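Local structure of YueI protein (Bacillus subtilis, 2OHW) at residues L59-L73 with L98-I112. The protein is of unknown function and belongs to the DUF1694 family, folding as a single chain with helices packed around a four-stranded mixed beta sheet. Residues are numbered along the deposited sequence; the frame is centred on the assembly and turned at random.
Sequences LKNSHNVTLLINGEL and LQFHTPLGIVIAADI
L67 and I108 face each other as a non-hydrogen-bonded pair where strands 65-70 and 106-110 run antiparallel at the centre of a four-stranded mixed sheet. With chi1 at 172°, L67 swings CG away from its own N, and CD1 reaches I106 CG2 at 3.5 Å and, more loosely, CG1 of I108. I108 spreads its branches: CG2 meets V65 CG2, while CD1 reaches back to L59 CD2, 3.9 Å away, so that the last turn of helix 53-60 packs on this face. The branched aliphatic side chains of L67, I69, I106 and I108 fill this buried side without any polar group to satisfy, and helix 75-87 packs M84 on L59, Y78 on I69 and Y81 on I106. On the opposite face CD1 of L68 lies 4.2 Å from CB of A109, its diagonal neighbour, while its CB faces CB of V107.

Past the last bridge, N70 brings in an amide that uses both its ends. Its backbone N binds G105 O, and ND2 donates to L104 O at 2.9 Å, nearly straight (172°) and with the acceptor in the amide plane. ND2 also donates to a water that accepts from T102 N. Its OD1, touched by L98 CD1, closes an Asx turn by accepting from E72 N at 2.9 Å.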
loop_
_atom_site.group_PDB
_atom_site.type_symbol
_atom_site.label_atom_id
_atom_site.label_comp_id
_atom_site.label_asym_id
_atom_site.label_seq_id
_atom_site.Cartn_x
_atom_site.Cartn_y
_atom_site.Cartn_z
ATOM N N LEU A 59 -10.732 3.910 -2.087
ATOM C CA LEU A 59 -11.686 2.990 -1.460
ATOM C C LEU A 59 -13.126 3.237 -1.928
ATOM O O LEU A 59 -13.902 2.295 -2.142
ATOM C CB LEU A 59 -11.579 3.073 0.059
ATOM C CG LEU A 59 -10.245 2.606 0.622
ATOM C CD1 LEU A 59 -10.120 3.076 2.040
ATOM C CD2 LEU A 59 -10.107 1.092 0.550
ATOM N N LYS A 60 -13.458 4.513 -2.087
ATOM C CA LYS A 60 -14.790 4.943 -2.511
ATOM C C LYS A 60 -15.085 4.536 -3.956
ATOM O O LYS A 60 -16.234 4.274 -4.311
ATOM C CB LYS A 60 -14.857 6.467 -2.375
ATOM C CG LYS A 60 -16.164 7.118 -2.772
ATOM C CD LYS A 60 -16.105 8.615 -2.531
ATOM C CE LYS A 60 -17.452 9.264 -2.851
ATOM N NZ LYS A 60 -17.827 9.128 -4.291
ATOM N N ASN A 61 -14.048 4.507 -4.785
ATOM C CA ASN A 61 -14.222 4.330 -6.221
ATOM C C ASN A 61 -13.829 2.942 -6.691
ATOM O O ASN A 61 -13.784 2.643 -7.892
ATOM C CB ASN A 61 -13.504 5.462 -6.945
ATOM C CG ASN A 61 -14.316 6.735 -6.915
ATOM O OD1 ASN A 61 -15.267 6.854 -7.672
ATOM N ND2 ASN A 61 -13.987 7.663 -6.016
ATOM N N SER A 62 -13.637 2.082 -5.696
ATOM C CA SER A 62 -13.182 0.723 -5.886
ATOM C C SER A 62 -14.292 -0.206 -6.333
ATOM O O SER A 62 -15.481 0.056 -6.130
ATOM C CB SER A 62 -12.621 0.207 -4.566
ATOM O OG SER A 62 -13.657 -0.024 -3.620
ATOM N N HIS A 63 -13.877 -1.294 -6.962
ATOM C CA HIS A 63 -14.718 -2.454 -7.131
ATOM C C HIS A 63 -13.835 -3.655 -6.813
ATOM O O HIS A 63 -12.750 -3.802 -7.393
ATOM C CB HIS A 63 -15.273 -2.494 -8.563
ATOM C CG HIS A 63 -14.594 -3.476 -9.467
ATOM N ND1 HIS A 63 -15.152 -4.698 -9.778
ATOM C CD2 HIS A 63 -13.423 -3.412 -10.147
ATOM C CE1 HIS A 63 -14.344 -5.353 -10.595
ATOM N NE2 HIS A 63 -13.288 -4.597 -10.834
ATOM N N ASN A 64 -14.290 -4.477 -5.874
ATOM C CA ASN A 64 -13.618 -5.714 -5.517
ATOM C C ASN A 64 -12.140 -5.496 -5.188
ATOM O O ASN A 64 -11.254 -6.102 -5.786
ATOM C CB ASN A 64 -13.827 -6.771 -6.608
ATOM C CG ASN A 64 -15.300 -7.122 -6.809
ATOM O OD1 ASN A 64 -15.727 -7.438 -7.920
ATOM N ND2 ASN A 64 -16.080 -7.060 -5.736
ATOM N N VAL A 65 -11.897 -4.595 -4.245
ATOM C CA VAL A 65 -10.558 -4.412 -3.700
ATOM C C VAL A 65 -10.550 -4.829 -2.238
ATOM O O VAL A 65 -11.610 -4.956 -1.607
ATOM C CB VAL A 65 -10.028 -2.957 -3.842
ATOM C CG1 VAL A 65 -9.949 -2.536 -5.316
ATOM C CG2 VAL A 65 -10.845 -1.964 -3.012
ATOM N N THR A 66 -9.346 -5.041 -1.721
ATOM C CA THR A 66 -9.128 -5.303 -0.306
ATOM C C THR A 66 -8.135 -4.279 0.225
ATOM O O THR A 66 -7.190 -3.902 -0.469
ATOM C CB THR A 66 -8.582 -6.721 -0.087
ATOM O OG1 THR A 66 -9.476 -7.676 -0.684
ATOM C CG2 THR A 66 -8.425 -7.051 1.402
ATOM N N LEU A 67 -8.351 -3.853 1.461
ATOM C CA LEU A 67 -7.377 -3.046 2.174
ATOM C C LEU A 67 -6.406 -3.960 2.948
ATOM O O LEU A 67 -6.797 -4.625 3.917
ATOM C CB LEU A 67 -8.110 -2.082 3.116
ATOM C CG LEU A 67 -7.222 -1.298 4.077
ATOM C CD1 LEU A 67 -6.337 -0.356 3.292
ATOM C CD2 LEU A 67 -8.066 -0.535 5.101
ATOM N N LEU A 68 -5.152 -4.007 2.502
ATOM C CA LEU A 68 -4.101 -4.787 3.154
ATOM C C LEU A 68 -3.321 -3.855 4.089
ATOM O O LEU A 68 -2.928 -2.749 3.676
ATOM C CB LEU A 68 -3.145 -5.368 2.116
ATOM C CG LEU A 68 -3.763 -6.264 1.021
ATOM C CD1 LEU A 68 -2.688 -6.752 0.058
ATOM C CD2 LEU A 68 -4.485 -7.454 1.648
ATOM N N ILE A 69 -3.113 -4.304 5.334
ATOM C CA ILE A 69 -2.485 -3.489 6.377
ATOM C C ILE A 69 -1.288 -4.252 6.917
ATOM O O ILE A 69 -1.394 -5.434 7.252
ATOM C CB ILE A 69 -3.472 -3.234 7.516
ATOM C CG1 ILE A 69 -4.659 -2.419 7.018
ATOM C CG2 ILE A 69 -2.789 -2.522 8.689
ATOM C CD1 ILE A 69 -5.894 -2.579 7.905
ATOM N N ASN A 70 -0.152 -3.575 7.023
ATOM C CA ASN A 70 1.050 -4.143 7.585
ATOM C C ASN A 70 0.902 -4.352 9.092
ATOM O O ASN A 70 0.788 -3.383 9.835
ATOM C CB ASN A 70 2.210 -3.176 7.317
ATOM C CG ASN A 70 3.546 -3.762 7.644
ATOM O OD1 ASN A 70 3.671 -4.583 8.558
ATOM N ND2 ASN A 70 4.572 -3.330 6.916
ATOM N N GLY A 71 0.929 -5.612 9.535
ATOM C CA GLY A 71 0.776 -5.969 10.948
ATOM C C GLY A 71 1.872 -5.459 11.870
ATOM O O GLY A 71 1.734 -5.557 13.098
ATOM N N GLU A 72 2.955 -4.906 11.316
ATOM C CA GLU A 72 3.964 -4.281 12.183
ATOM C C GLU A 72 3.439 -3.009 12.846
ATOM O O GLU A 72 3.983 -2.564 13.869
ATOM C CB GLU A 72 5.229 -3.938 11.408
ATOM C CG GLU A 72 5.818 -5.129 10.707
ATOM C CD GLU A 72 7.237 -5.395 11.091
ATOM O OE1 GLU A 72 7.965 -4.450 11.464
ATOM O OE2 GLU A 72 7.631 -6.574 11.015
ATOM N N LEU A 73 2.420 -2.404 12.223
ATOM C CA LEU A 73 1.787 -1.195 12.730
ATOM C C LEU A 73 0.849 -1.519 13.890
ATOM O O LEU A 73 0.239 -2.579 13.915
ATOM C CB LEU A 73 0.978 -0.529 11.610
ATOM C CG LEU A 73 1.790 0.045 10.448
ATOM C CD1 LEU A 73 0.820 0.422 9.328
ATOM C CD2 LEU A 73 2.565 1.255 10.925
ATOM N N LEU A 98 5.170 -11.885 7.627
ATOM C CA LEU A 98 6.192 -11.195 6.841
ATOM C C LEU A 98 7.566 -11.848 6.972
ATOM O O LEU A 98 8.088 -12.002 8.073
ATOM C CB LEU A 98 6.281 -9.715 7.226
ATOM C CG LEU A 98 4.981 -8.891 7.231
ATOM C CD1 LEU A 98 5.267 -7.436 7.568
ATOM C CD2 LEU A 98 4.258 -8.991 5.896
ATOM N N GLN A 99 8.114 -12.253 5.831
ATOM C CA GLN A 99 9.473 -12.759 5.709
ATOM C C GLN A 99 10.441 -11.615 5.532
ATOM O O GLN A 99 11.593 -11.706 5.959
ATOM C CB GLN A 99 9.600 -13.622 4.465
ATOM C CG GLN A 99 8.864 -14.913 4.520
ATOM C CD GLN A 99 8.753 -15.552 3.153
ATOM O OE1 GLN A 99 7.676 -15.566 2.552
ATOM N NE2 GLN A 99 9.869 -16.057 2.643
ATOM N N PHE A 100 9.956 -10.561 4.870
ATOM C CA PHE A 100 10.731 -9.390 4.466
ATOM C C PHE A 100 10.136 -8.155 5.129
ATOM O O PHE A 100 8.909 -7.995 5.193
ATOM C CB PHE A 100 10.671 -9.260 2.932
ATOM C CG PHE A 100 11.237 -7.967 2.375
ATOM C CD1 PHE A 100 12.602 -7.697 2.437
ATOM C CD2 PHE A 100 10.402 -7.049 1.726
ATOM C CE1 PHE A 100 13.127 -6.514 1.900
ATOM C CE2 PHE A 100 10.918 -5.867 1.185
ATOM C CZ PHE A 100 12.281 -5.599 1.275
ATOM N N HIS A 101 11.007 -7.301 5.656
ATOM C CA HIS A 101 10.569 -6.021 6.170
ATOM C C HIS A 101 10.190 -5.237 4.930
ATOM O O HIS A 101 10.981 -5.143 3.994
ATOM C CB HIS A 101 11.696 -5.321 6.934
ATOM C CG HIS A 101 11.223 -4.422 8.035
ATOM N ND1 HIS A 101 10.109 -3.619 7.921
ATOM C CD2 HIS A 101 11.728 -4.189 9.270
ATOM C CE1 HIS A 101 9.941 -2.940 9.043
ATOM N NE2 HIS A 101 10.908 -3.269 9.880
ATOM N N THR A 102 8.959 -4.754 4.874
ATOM C CA THR A 102 8.549 -3.895 3.781
ATOM C C THR A 102 8.290 -2.508 4.341
ATOM O O THR A 102 7.764 -2.383 5.436
ATOM C CB THR A 102 7.275 -4.412 3.054
ATOM O OG1 THR A 102 6.862 -3.432 2.096
ATOM C CG2 THR A 102 6.099 -4.626 4.028
ATOM N N PRO A 103 8.630 -1.460 3.577
ATOM C CA PRO A 103 8.354 -0.103 4.053
ATOM C C PRO A 103 6.895 0.299 3.850
ATOM O O PRO A 103 6.511 1.382 4.259
ATOM C CB PRO A 103 9.237 0.753 3.142
ATOM C CG PRO A 103 9.281 -0.010 1.865
ATOM C CD PRO A 103 9.299 -1.457 2.262
ATOM N N LEU A 104 6.100 -0.546 3.193
ATOM C CA LEU A 104 4.692 -0.204 2.912
ATOM C C LEU A 104 3.820 -0.498 4.119
ATOM O O LEU A 104 3.935 -1.570 4.726
ATOM C CB LEU A 104 4.188 -0.920 1.647
ATOM C CG LEU A 104 5.008 -0.517 0.408
ATOM C CD1 LEU A 104 4.406 -1.117 -0.826
ATOM C CD2 LEU A 104 5.130 1.007 0.259
ATOM N N GLY A 105 2.936 0.440 4.446
ATOM C CA GLY A 105 2.014 0.331 5.580
ATOM C C GLY A 105 0.640 -0.155 5.170
ATOM O O GLY A 105 0.018 -0.941 5.871
ATOM N N ILE A 106 0.166 0.317 4.024
ATOM C CA ILE A 106 -1.157 -0.029 3.526
ATOM C C ILE A 106 -1.036 -0.247 2.033
ATOM O O ILE A 106 -0.282 0.481 1.357
ATOM C CB ILE A 106 -2.179 1.101 3.847
ATOM C CG1 ILE A 106 -2.726 0.895 5.266
ATOM C CG2 ILE A 106 -3.243 1.243 2.767
ATOM C CD1 ILE A 106 -3.548 2.032 5.771
ATOM N N VAL A 107 -1.708 -1.284 1.535
ATOM C CA VAL A 107 -1.820 -1.517 0.091
ATOM C C VAL A 107 -3.287 -1.781 -0.215
ATOM O O VAL A 107 -3.906 -2.631 0.420
ATOM C CB VAL A 107 -0.978 -2.734 -0.363
ATOM C CG1 VAL A 107 -1.221 -3.064 -1.831
ATOM C CG2 VAL A 107 0.513 -2.489 -0.122
ATOM N N ILE A 108 -3.844 -1.033 -1.164
ATOM C CA ILE A 108 -5.173 -1.317 -1.683
ATOM C C ILE A 108 -4.970 -2.143 -2.936
ATOM O O ILE A 108 -4.341 -1.675 -3.890
ATOM C CB ILE A 108 -5.974 -0.032 -1.976
ATOM C CG1 ILE A 108 -6.136 0.782 -0.683
ATOM C CG2 ILE A 108 -7.356 -0.370 -2.586
ATOM C CD1 ILE A 108 -6.683 2.206 -0.843
ATOM N N ALA A 109 -5.458 -3.379 -2.919
ATOM C CA ALA A 109 -5.226 -4.320 -4.022
ATOM C C ALA A 109 -6.542 -4.791 -4.596
ATOM O O ALA A 109 -7.454 -5.167 -3.855
ATOM C CB ALA A 109 -4.414 -5.512 -3.536
ATOM N N ALA A 110 -6.625 -4.789 -5.919
ATOM C CA ALA A 110 -7.781 -5.333 -6.628
ATOM C C ALA A 110 -7.695 -6.853 -6.729
ATOM O O ALA A 110 -6.626 -7.454 -6.560
ATOM C CB ALA A 110 -7.890 -4.711 -8.012
ATOM N N ASP A 111 -8.825 -7.491 -7.022
ATOM C CA ASP A 111 -8.823 -8.956 -7.117
ATOM C C ASP A 111 -8.421 -9.435 -8.518
ATOM O O ASP A 111 -8.264 -10.643 -8.747
ATOM C CB ASP A 111 -10.175 -9.543 -6.678
ATOM C CG ASP A 111 -11.304 -9.163 -7.603
ATOM O OD1 ASP A 111 -11.171 -8.168 -8.335
ATOM O OD2 ASP A 111 -12.344 -9.866 -7.597
ATOM N N ILE A 112 -8.249 -8.481 -9.437
ATOM C CA ILE A 112 -7.759 -8.740 -10.794
ATOM C C ILE A 112 -6.689 -7.721 -11.199
ATOM O O ILE A 112 -6.467 -6.729 -10.504
ATOM C CB ILE A 112 -8.913 -8.682 -11.819
ATOM C CG1 ILE A 112 -9.528 -7.276 -11.859
ATOM C CG2 ILE A 112 -9.963 -9.753 -11.502
ATOM C CD1 ILE A 112 -10.615 -7.078 -12.927
HETATM O O HOH W 1 -13.270 -8.067 -9.821
HETATM O O HOH W 2 7.285 -4.283 7.440
#